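Local atomic coordinates of Bd3459 (Bdellovibrio bacteriovorus, PDB entry 5CEC), a protein that probably cleaves peptidoglycan peptides as a serine-type endopeptidase of the D-Ala-D-Ala carboxypeptidase S13 family during predation, and is bound by the ankyrin-repeat immunity protein Bd3460. Residues V74-W79 / N258-L263; G85-F90 / P239-L244; R246-S251 / D330-A335. The protein carries 1 engineered substitution. All blocks are in the same frame, centred on the assembly; numbering follows the deposited sequence.

Contact 1: V74-W79 / N258-L263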
loop_
_atom_site.group_PDB
_atom_site.type_symbol
_atom_site.label_atom_id
_atom_site.label_comp_id
_atom_site.label_asym_id
_atom_site.label_seq_id
_atom_site.Cartn_x
_atom_site.Cartn_y
_atom_site.Cartn_z
ATOM N N VAL A 74 4.389 -8.138 5.738
ATOM C CA VAL A 74 4.518 -8.132 7.192
ATOM C C VAL A 74 5.563 -9.177 7.643
ATOM O O VAL A 74 6.289 -8.966 8.610
ATOM C CB VAL A 74 3.179 -8.359 7.893
ATOM C CG1 VAL A 74 3.366 -8.289 9.398
ATOM C CG2 VAL A 74 2.146 -7.318 7.474
ATOM N N VAL A 75 5.644 -10.292 6.925
ATOM C CA VAL A 75 6.651 -11.311 7.218
ATOM C C VAL A 75 8.041 -10.766 6.896
ATOM O O VAL A 75 8.987 -10.883 7.696
ATOM C CB VAL A 75 6.382 -12.606 6.437
ATOM C CG1 VAL A 75 7.355 -13.686 6.877
ATOM C CG2 VAL A 75 4.953 -13.114 6.708
ATOM N N THR A 76 8.161 -10.110 5.749
ATOM C CA THR A 76 9.449 -9.447 5.393
ATOM C C THR A 76 9.832 -8.377 6.449
ATOM O O THR A 76 11.005 -8.246 6.777
ATOM C CB THR A 76 9.331 -8.867 3.989
ATOM O OG1 THR A 76 8.950 -9.934 3.102
ATOM C CG2 THR A 76 10.621 -8.229 3.530
ATOM N N THR A 77 8.826 -7.653 6.942
ATOM C CA THR A 77 9.007 -6.636 7.995
ATOM C C THR A 77 9.593 -7.300 9.234
ATOM O O THR A 77 10.571 -6.798 9.786
ATOM C CB THR A 77 7.674 -5.952 8.291
ATOM O OG1 THR A 77 7.258 -5.239 7.126
ATOM C CG2 THR A 77 7.765 -4.986 9.386
ATOM N N LEU A 78 9.014 -8.413 9.673
ATOM C CA LEU A 78 9.540 -9.126 10.855
ATOM C C LEU A 78 10.997 -9.536 10.608
ATOM O O LEU A 78 11.862 -9.335 11.472
ATOM C CB LEU A 78 8.701 -10.369 11.118
ATOM C CG LEU A 78 9.269 -11.319 12.167
ATOM C CD1 LEU A 78 9.439 -10.654 13.531
ATOM C CD2 LEU A 78 8.421 -12.561 12.297
ATOM N N TRP A 79 11.266 -10.139 9.449
ATOM C CA TRP A 79 12.617 -10.620 9.149
ATOM C C TRP A 79 13.610 -9.452 9.239
ATOM O O TRP A 79 14.658 -9.572 9.887
ATOM C CB TRP A 79 12.675 -11.283 7.768
ATOM C CG TRP A 79 13.916 -12.004 7.461
ATOM C CD1 TRP A 79 14.854 -12.491 8.355
ATOM C CD2 TRP A 79 14.340 -12.437 6.178
ATOM N NE1 TRP A 79 15.830 -13.171 7.690
ATOM C CE2 TRP A 79 15.545 -13.148 6.353
ATOM C CE3 TRP A 79 13.842 -12.270 4.882
ATOM C CZ2 TRP A 79 16.208 -13.719 5.308
ATOM C CZ3 TRP A 79 14.539 -12.828 3.848
ATOM C CH2 TRP A 79 15.715 -13.512 4.062
ATOM N N ASN A 258 13.537 -5.973 -2.376
ATOM C CA ASN A 258 14.921 -5.687 -2.125
ATOM C C ASN A 258 15.357 -5.999 -0.702
ATOM O O ASN A 258 16.469 -6.440 -0.512
ATOM C CB ASN A 258 15.291 -4.263 -2.562
ATOM C CG ASN A 258 15.567 -4.206 -4.048
ATOM O OD1 ASN A 258 16.645 -4.605 -4.482
ATOM N ND2 ASN A 258 14.561 -3.824 -4.836
ATOM N N LEU A 259 14.483 -5.763 0.276
ATOM C CA LEU A 259 14.810 -6.178 1.635
ATOM C C LEU A 259 15.027 -7.697 1.667
ATOM O O LEU A 259 15.972 -8.171 2.274
ATOM C CB LEU A 259 13.729 -5.783 2.624
ATOM C CG LEU A 259 13.708 -4.318 3.049
ATOM C CD1 LEU A 259 12.450 -4.002 3.794
ATOM C CD2 LEU A 259 14.944 -3.944 3.875
ATOM N N TYR A 260 14.122 -8.454 1.038
ATOM C CA TYR A 260 14.189 -9.923 1.049
ATOM C C TYR A 260 15.458 -10.406 0.393
ATOM O O TYR A 260 16.140 -11.299 0.924
ATOM C CB TYR A 260 12.947 -10.431 0.363
ATOM C CG TYR A 260 12.712 -11.897 0.267
ATOM C CD1 TYR A 260 13.149 -12.619 -0.839
ATOM C CD2 TYR A 260 11.986 -12.565 1.236
ATOM C CE1 TYR A 260 12.863 -13.963 -0.979
ATOM C CE2 TYR A 260 11.716 -13.928 1.119
ATOM C CZ TYR A 260 12.152 -14.616 0.018
ATOM O OH TYR A 260 11.829 -15.937 -0.077
ATOM N N TRP A 261 15.838 -9.818 -0.737
ATOM C CA TRP A 261 17.087 -10.196 -1.380
ATOM C C TRP A 261 18.303 -9.776 -0.568
ATOM O O TRP A 261 19.260 -10.544 -0.419
ATOM C CB TRP A 261 17.175 -9.609 -2.783
ATOM C CG TRP A 261 16.126 -10.104 -3.714
ATOM C CD1 TRP A 261 15.537 -11.340 -3.743
ATOM C CD2 TRP A 261 15.523 -9.356 -4.776
ATOM N NE1 TRP A 261 14.628 -11.411 -4.777
ATOM C CE2 TRP A 261 14.577 -10.193 -5.398
ATOM C CE3 TRP A 261 15.678 -8.051 -5.258
ATOM C CZ2 TRP A 261 13.816 -9.768 -6.483
ATOM C CZ3 TRP A 261 14.879 -7.631 -6.325
ATOM C CH2 TRP A 261 13.981 -8.493 -6.923
ATOM N N ASN A 262 18.258 -8.576 -0.002
ATOM C CA ASN A 262 19.350 -8.108 0.856
ATOM C C ASN A 262 19.655 -9.070 1.999
ATOM O O ASN A 262 20.803 -9.212 2.359
ATOM C CB ASN A 262 19.025 -6.752 1.505
ATOM C CG ASN A 262 19.129 -5.568 0.562
ATOM O OD1 ASN A 262 19.515 -5.688 -0.610
ATOM N ND2 ASN A 262 18.804 -4.409 1.100
ATOM N N LEU A 263 18.619 -9.632 2.598
ATOM C CA LEU A 263 18.761 -10.506 3.744
ATOM C C LEU A 263 19.117 -11.956 3.359
ATOM O O LEU A 263 19.318 -12.793 4.242
ATOM C CB LEU A 263 17.505 -10.441 4.604
ATOM C CG LEU A 263 17.175 -9.058 5.174
ATOM C CD1 LEU A 263 15.801 -9.009 5.826
ATOM C CD2 LEU A 263 18.211 -8.660 6.212
#
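Trp79 and Leu263 meet over an indole face: CB of Leu263 stands 3.6 Å from the centroid of the six-membered ring and almost on its normal, a CH-pi contact. The pair belongs to a buried helix-helix packing inside the all-helical part of a penicillin-binding-protein fold, where helix 72-84 passes helix 253-262; Leu263 is the first residue after the latter. The short axes run 9.9 Å apart at closest, with 42° between their N-to-C directions. Such a spacing leaves room for large side chains, and Trp79 is the residue that spans it. Its CG lies anti to the backbone N (chi1 -170°), which carries the indole out from helix 72-84 across the end of helix 253-262. The side chains of Trp79 and Leu263 overlap there while pointing opposite ways, and CD1 of Leu263 reaches the fusion carbon CD2 of Trp79, 3.7 Å away, and CG beside it. Tyr260 sits at the rim of the same indole, near its plane. The edge of Trp79 is directed at the face of the phenol in an offset edge-to-face pair, with centroids 5.6 Å apart and planes at 77°, and CZ3 of Trp79 makes the nearest approach to CD2 of Tyr260. Phe269 and Tyr272 of helix 265-277 add further aromatic contacts to Trp79, whereas the Tyr260 hydroxyl is hydrogen-bonded to Thr266. One turn earlier the helices touch through smaller groups. The Thr76 hydroxyl is hydrogen-bonded to the carbonyl of Gly289, and its methyl CG2 comes to 4.1 Å from CB of Leu259.

Contact 2: G85-F90 / P239-L244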
loop_
_atom_site.group_PDB
_atom_site.type_symbol
_atom_site.label_atom_id
_atom_site.label_comp_id
_atom_site.label_asym_id
_atom_site.label_seq_id
_atom_site.Cartn_x
_atom_site.Cartn_y
_atom_site.Cartn_z
ATOM N N GLY A 85 17.226 -4.537 13.054
ATOM C CA GLY A 85 16.738 -3.658 14.109
ATOM C C GLY A 85 15.956 -2.487 13.514
ATOM O O GLY A 85 16.307 -1.960 12.464
ATOM N N PRO A 86 14.899 -2.047 14.214
ATOM C CA PRO A 86 14.068 -0.960 13.674
ATOM C C PRO A 86 14.749 0.392 13.546
ATOM O O PRO A 86 14.252 1.235 12.807
ATOM C CB PRO A 86 12.907 -0.873 14.670
ATOM C CG PRO A 86 13.486 -1.394 15.950
ATOM C CD PRO A 86 14.457 -2.466 15.550
ATOM N N ASP A 87 15.856 0.585 14.256
ATOM C CA ASP A 87 16.602 1.832 14.192
ATOM C C ASP A 87 17.793 1.759 13.253
ATOM O O ASP A 87 18.578 2.715 13.150
ATOM C CB ASP A 87 17.024 2.228 15.597
ATOM C CG ASP A 87 15.829 2.461 16.512
ATOM O OD1 ASP A 87 14.997 3.312 16.153
ATOM O OD2 ASP A 87 15.729 1.813 17.586
ATOM N N TYR A 88 17.936 0.643 12.537
ATOM C CA TYR A 88 19.062 0.475 11.600
ATOM C C TYR A 88 18.971 1.544 10.498
ATOM O O TYR A 88 17.871 1.824 10.002
ATOM C CB TYR A 88 18.993 -0.909 10.948
ATOM C CG TYR A 88 20.088 -1.173 9.953
ATOM C CD1 TYR A 88 21.354 -1.549 10.369
ATOM C CD2 TYR A 88 19.869 -1.042 8.574
ATOM C CE1 TYR A 88 22.367 -1.791 9.469
ATOM C CE2 TYR A 88 20.869 -1.300 7.663
ATOM C CZ TYR A 88 22.129 -1.658 8.114
ATOM O OH TYR A 88 23.140 -1.915 7.214
ATOM N N ARG A 89 20.117 2.087 10.091
ATOM C CA ARG A 89 20.189 2.950 8.922
ATOM C C ARG A 89 21.157 2.384 7.885
ATOM O O ARG A 89 22.194 1.831 8.229
ATOM C CB ARG A 89 20.619 4.350 9.341
ATOM C CG ARG A 89 19.600 5.064 10.201
ATOM C CD ARG A 89 20.167 6.304 10.841
ATOM N NE ARG A 89 19.210 7.002 11.678
ATOM C CZ ARG A 89 18.471 8.044 11.304
ATOM N NH1 ARG A 89 18.453 8.474 10.049
ATOM N NH2 ARG A 89 17.667 8.615 12.192
ATOM N N PHE A 90 20.771 2.505 6.613
ATOM C CA PHE A 90 21.602 2.113 5.506
ATOM C C PHE A 90 22.580 3.252 5.289
ATOM O O PHE A 90 22.174 4.378 4.990
ATOM C CB PHE A 90 20.727 1.890 4.274
ATOM C CG PHE A 90 19.827 0.686 4.424
ATOM C CD1 PHE A 90 18.579 0.779 5.027
ATOM C CD2 PHE A 90 20.255 -0.560 3.991
ATOM C CE1 PHE A 90 17.782 -0.348 5.207
ATOM C CE2 PHE A 90 19.465 -1.697 4.179
ATOM C CZ PHE A 90 18.220 -1.584 4.772
ATOM N N PRO A 239 15.659 5.733 9.408
ATOM C CA PRO A 239 15.747 4.429 10.068
ATOM C C PRO A 239 14.853 3.396 9.390
ATOM O O PRO A 239 13.837 3.728 8.754
ATOM C CB PRO A 239 15.299 4.700 11.494
ATOM C CG PRO A 239 14.664 6.040 11.505
ATOM C CD PRO A 239 15.140 6.791 10.296
ATOM N N LEU A 240 15.209 2.130 9.584
ATOM C CA LEU A 240 14.462 1.039 8.983
ATOM C C LEU A 240 12.964 1.099 9.273
ATOM O O LEU A 240 12.163 0.843 8.375
ATOM C CB LEU A 240 15.033 -0.312 9.432
ATOM C CG LEU A 240 14.333 -1.540 8.870
ATOM C CD1 LEU A 240 14.512 -1.671 7.373
ATOM C CD2 LEU A 240 14.769 -2.791 9.604
ATOM N N LYS A 241 12.587 1.474 10.492
ATOM C CA LYS A 241 11.164 1.567 10.822
ATOM C C LYS A 241 10.421 2.480 9.821
ATOM O O LYS A 241 9.282 2.213 9.484
ATOM C CB LYS A 241 10.947 2.023 12.277
ATOM C CG LYS A 241 11.471 3.424 12.569
ATOM C CD LYS A 241 11.359 3.913 13.995
ATOM C CE LYS A 241 11.916 5.321 14.052
ATOM N NZ LYS A 241 11.645 6.035 15.317
ATOM N N THR A 242 11.056 3.594 9.446
ATOM C CA THR A 242 10.478 4.551 8.501
ATOM C C THR A 242 10.339 3.936 7.093
ATOM O O THR A 242 9.332 4.129 6.394
ATOM C CB THR A 242 11.306 5.831 8.462
ATOM O OG1 THR A 242 11.392 6.346 9.788
ATOM C CG2 THR A 242 10.753 6.859 7.488
ATOM N N ILE A 243 11.389 3.274 6.663
ATOM C CA ILE A 243 11.379 2.576 5.366
ATOM C C ILE A 243 10.248 1.542 5.335
ATOM O O ILE A 243 9.494 1.424 4.352
ATOM C CB ILE A 243 12.753 1.927 5.077
ATOM C CG1 ILE A 243 13.811 3.033 4.925
ATOM C CG2 ILE A 243 12.674 1.006 3.831
ATOM C CD1 ILE A 243 15.220 2.485 4.906
ATOM N N LEU A 244 10.136 0.789 6.425
ATOM C CA LEU A 244 9.068 -0.208 6.566
ATOM C C LEU A 244 7.677 0.424 6.580
ATOM O O LEU A 244 6.759 -0.050 5.913
ATOM C CB LEU A 244 9.275 -1.064 7.822
ATOM C CG LEU A 244 10.521 -1.941 7.785
ATOM C CD1 LEU A 244 10.816 -2.468 9.167
ATOM C CD2 LEU A 244 10.420 -3.097 6.814
#
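Pro239, at the N-cap position of helix 240-250, lies against Arg89, whose guanidinium spreads one face over the pyrrolidine: CD of Pro239 sits 3.5 Å above the guanidinium plane, displaced toward its rim. The two side chains run side by side in the same direction, and the charge of Arg89 is met beyond them by a salt bridge to Asp430. CA of Pro239 also approaches the carbonyl oxygen of Tyr88 in a CA-H...O contact. Leu240 gives its amide to that same oxygen, with N 2.7 Å from Tyr88 O, and the C=O points almost straight at the amide N. Its branched end packs against the loop, CD2 against the Gly85 carbonyl and CD1 at the edge of the Phe90 ring. Gly85 to Tyr88 form a type I beta turn directly after helix 72-84, and the first-turn amides of helix 240-250 thus bind carbonyls of the loop leading to strand 91-98. Lys241 supplies the second bond, from N to Pro86 O at 2.9 Å. With chi1 at 63°, its CG stands between backbone N and carbonyl carbon, and the extended chain starts out past Pro86 O. NZ stays 4.4 Å from Asp87 OD1, too far for a salt bridge, but both atoms hydrogen-bond the Tyr326 hydroxyl. Ile243, about one turn after Leu240, brings CD1 obliquely to within 3.8 Å of Phe90 CD1.

Contact 3: R246-S251 / D330-A335. With SO4 (sulfate ion), chain D; SO4 (sulfate ion), chain C.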
loop_
_atom_site.group_PDB
_atom_site.type_symbol
_atom_site.label_atom_id
_atom_site.label_comp_id
_atom_site.label_asym_id
_atom_site.label_seq_id
_atom_site.Cartn_x
_atom_site.Cartn_y
_atom_site.Cartn_z
ATOM N N ARG A 246 6.820 3.262 5.164
ATOM C CA ARG A 246 6.524 3.658 3.775
ATOM C C ARG A 246 6.091 2.423 2.964
ATOM O O ARG A 246 5.077 2.450 2.259
ATOM C CB ARG A 246 7.728 4.314 3.150
ATOM C CG ARG A 246 7.514 4.821 1.743
ATOM C CD ARG A 246 6.415 5.862 1.643
ATOM N NE ARG A 246 6.504 6.612 0.394
ATOM C CZ ARG A 246 5.539 7.385 -0.089
ATOM N NH1 ARG A 246 4.326 7.438 0.462
ATOM N NH2 ARG A 246 5.791 8.075 -1.175
ATOM N N MET A 247 6.861 1.334 3.103
ATOM C CA MET A 247 6.551 0.103 2.357
ATOM C C MET A 247 5.145 -0.397 2.655
ATOM O O MET A 247 4.403 -0.787 1.742
ATOM C CB MET A 247 7.570 -0.956 2.725
ATOM C CG MET A 247 7.295 -2.302 2.087
ATOM S SD MET A 247 8.439 -3.598 2.642
ATOM C CE MET A 247 7.867 -3.897 4.285
ATOM N N ASN A 248 4.809 -0.460 3.939
ATOM C CA ASN A 248 3.538 -1.027 4.365
ATOM C C ASN A 248 2.361 -0.059 4.215
ATOM O O ASN A 248 1.212 -0.493 4.242
ATOM C CB ASN A 248 3.646 -1.587 5.778
ATOM C CG ASN A 248 4.483 -2.831 5.827
ATOM O OD1 ASN A 248 4.457 -3.632 4.876
ATOM N ND2 ASN A 248 5.250 -3.000 6.906
ATOM N N ASN A 249 2.638 1.235 4.015
ATOM C CA ASN A 249 1.570 2.183 3.681
ATOM C C ASN A 249 1.188 2.002 2.198
ATOM O O ASN A 249 -0.013 1.899 1.874
ATOM C CB ASN A 249 2.015 3.643 3.876
ATOM C CG ASN A 249 1.876 4.155 5.291
ATOM O OD1 ASN A 249 1.312 3.514 6.159
ATOM N ND2 ASN A 249 2.422 5.352 5.520
ATOM N N GLN A 250 2.213 1.960 1.348
ATOM C CA GLN A 250 2.019 1.913 -0.109
ATOM C C GLN A 250 1.722 0.507 -0.610
ATOM O O GLN A 250 1.160 0.351 -1.675
ATOM C CB GLN A 250 3.293 2.363 -0.809
ATOM C CG GLN A 250 3.706 3.795 -0.586
ATOM C CD GLN A 250 4.838 4.130 -1.496
ATOM O OE1 GLN A 250 5.879 3.461 -1.504
ATOM N NE2 GLN A 250 4.661 5.173 -2.286
ATOM N N SER A 251 2.175 -0.513 0.121
ATOM C CA SER A 251 2.310 -1.883 -0.372
ATOM C C SER A 251 3.403 -1.925 -1.456
ATOM O O SER A 251 3.216 -2.412 -2.566
ATOM C CB SER A 251 1.008 -2.469 -0.862
ATOM O OG SER A 251 1.127 -3.889 -0.821
ATOM N N ASP A 330 4.269 1.851 14.202
ATOM C CA ASP A 330 5.529 2.397 13.732
ATOM C C ASP A 330 6.041 1.797 12.440
ATOM O O ASP A 330 6.929 2.331 11.826
ATOM C CB ASP A 330 6.576 2.362 14.840
ATOM C CG ASP A 330 6.178 3.226 16.015
ATOM O OD1 ASP A 330 5.937 4.423 15.803
ATOM O OD2 ASP A 330 6.092 2.718 17.138
ATOM N N VAL A 331 5.466 0.666 12.033
ATOM C CA VAL A 331 5.873 0.015 10.796
ATOM C C VAL A 331 4.730 -0.417 9.868
ATOM O O VAL A 331 5.000 -0.827 8.749
ATOM C CB VAL A 331 6.797 -1.199 11.046
ATOM C CG1 VAL A 331 8.056 -0.773 11.805
ATOM C CG2 VAL A 331 6.069 -2.323 11.761
ATOM N N MET A 332 3.493 -0.308 10.323
ATOM C CA MET A 332 2.304 -0.727 9.566
ATOM C C MET A 332 1.248 0.352 9.637
ATOM O O MET A 332 1.281 1.221 10.522
ATOM C CB MET A 332 1.680 -2.013 10.118
ATOM C CG MET A 332 2.477 -3.246 9.794
ATOM S SD MET A 332 1.963 -4.702 10.721
ATOM C CE MET A 332 0.334 -4.898 10.026
ATOM N N ALA A 333 0.375 0.369 8.626
ATOM C CA ALA A 333 -0.572 1.462 8.427
ATOM C C ALA A 333 -1.724 1.390 9.420
ATOM O O ALA A 333 -2.181 0.307 9.787
ATOM C CB ALA A 333 -1.116 1.400 7.024
ATOM N N VAL A 334 -2.231 2.552 9.796
ATOM C CA VAL A 334 -3.340 2.706 10.730
ATOM C C VAL A 334 -4.583 3.155 9.959
ATOM O O VAL A 334 -4.585 4.187 9.247
ATOM C CB VAL A 334 -3.009 3.700 11.854
ATOM C CG1 VAL A 334 -4.178 3.826 12.809
ATOM C CG2 VAL A 334 -1.766 3.237 12.597
ATOM N N ALA A 335 -5.628 2.342 10.080
ATOM C CA ALA A 335 -6.877 2.591 9.368
ATOM C C ALA A 335 -7.392 4.009 9.627
ATOM O O ALA A 335 -7.487 4.448 10.799
ATOM C CB ALA A 335 -7.934 1.617 9.809
HETATM S S SO4 D . 2.597 9.914 -1.912
HETATM O O1 SO4 D . 1.684 11.060 -2.134
HETATM O O2 SO4 D . 2.187 9.163 -0.700
HETATM O O3 SO4 D . 4.019 10.323 -1.834
HETATM O O4 SO4 D . 2.415 8.969 -3.050
HETATM S S SO4 C . -2.266 -4.145 -1.862
HETATM O O1 SO4 C . -2.525 -2.895 -2.636
HETATM O O2 SO4 C . -3.390 -5.093 -1.920
HETATM O O3 SO4 C . -0.932 -4.735 -2.365
HETATM O O4 SO4 C . -1.978 -3.799 -0.461
HETATM O O HOH W 1 0.338 -1.737 6.669
#
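Asn248 lays its side chain against the backbone of Val331 and Met332, its CB 3.4 Å from Val331 O and its ND2 hydrogen-bonded to that oxygen. The bond is 2.9 Å from ND2 to Val331 O and straight, with 167° at the hydrogen. The acceptor lies in the amide plane of Asn248, although the donor is tilted 29° from the carbonyl plane of Val331. Thr77 OG1 is a second partner of ND2, which helps fix the amide's rotation. Beside this bond a water takes the amide hydrogen of Ala333 and donates to Asn248 O. The last turn of helix 240-250, leading to Ser251, is thereby joined to edge strand 333-334 of the sheet whose strand 354-361 holds Lys357, as in the active sites of penicillin-binding proteins. Ala333 points its methyl at the helix, with CB 3.3 Å from Asn249 OD1. Just past the helix, Ser251, the probable serine of an SxN-type motif, gives its hydroxyl to a sulfate, 2.7 Å from OG to O3; Ser70 also binds sulfate. The guanidinium of Arg246 holds another at its edge: NH1 reaches O2 at 3.0 Å and NH2 reaches O3. Both ions probably come from the crystallisation liquor.

The three contacts lie close together, with centres about 12 Å (1 and 2), 13 Å (2 and 3) and 15 Å (1 and 3) apart. Contacts 2 and 3 share helix 240-250, one at its start and the other at its end, and helix 253-262 of contact 1 follows next in the chain. Contact 2 is nested within the chain loop closed by contact 1, comes in series before contact 3, and contact 1 alternates with contact 3. Leu244 packs on Leu259, and Val74 CG2 of helix 72-84 lies 4.0 Å from Met332 CE. Helix 72-84, whose first turn carries Lys73 and which follows Ser70, the two residues of a likely SxxK motif, is therefore packed against the elements framing Ser251.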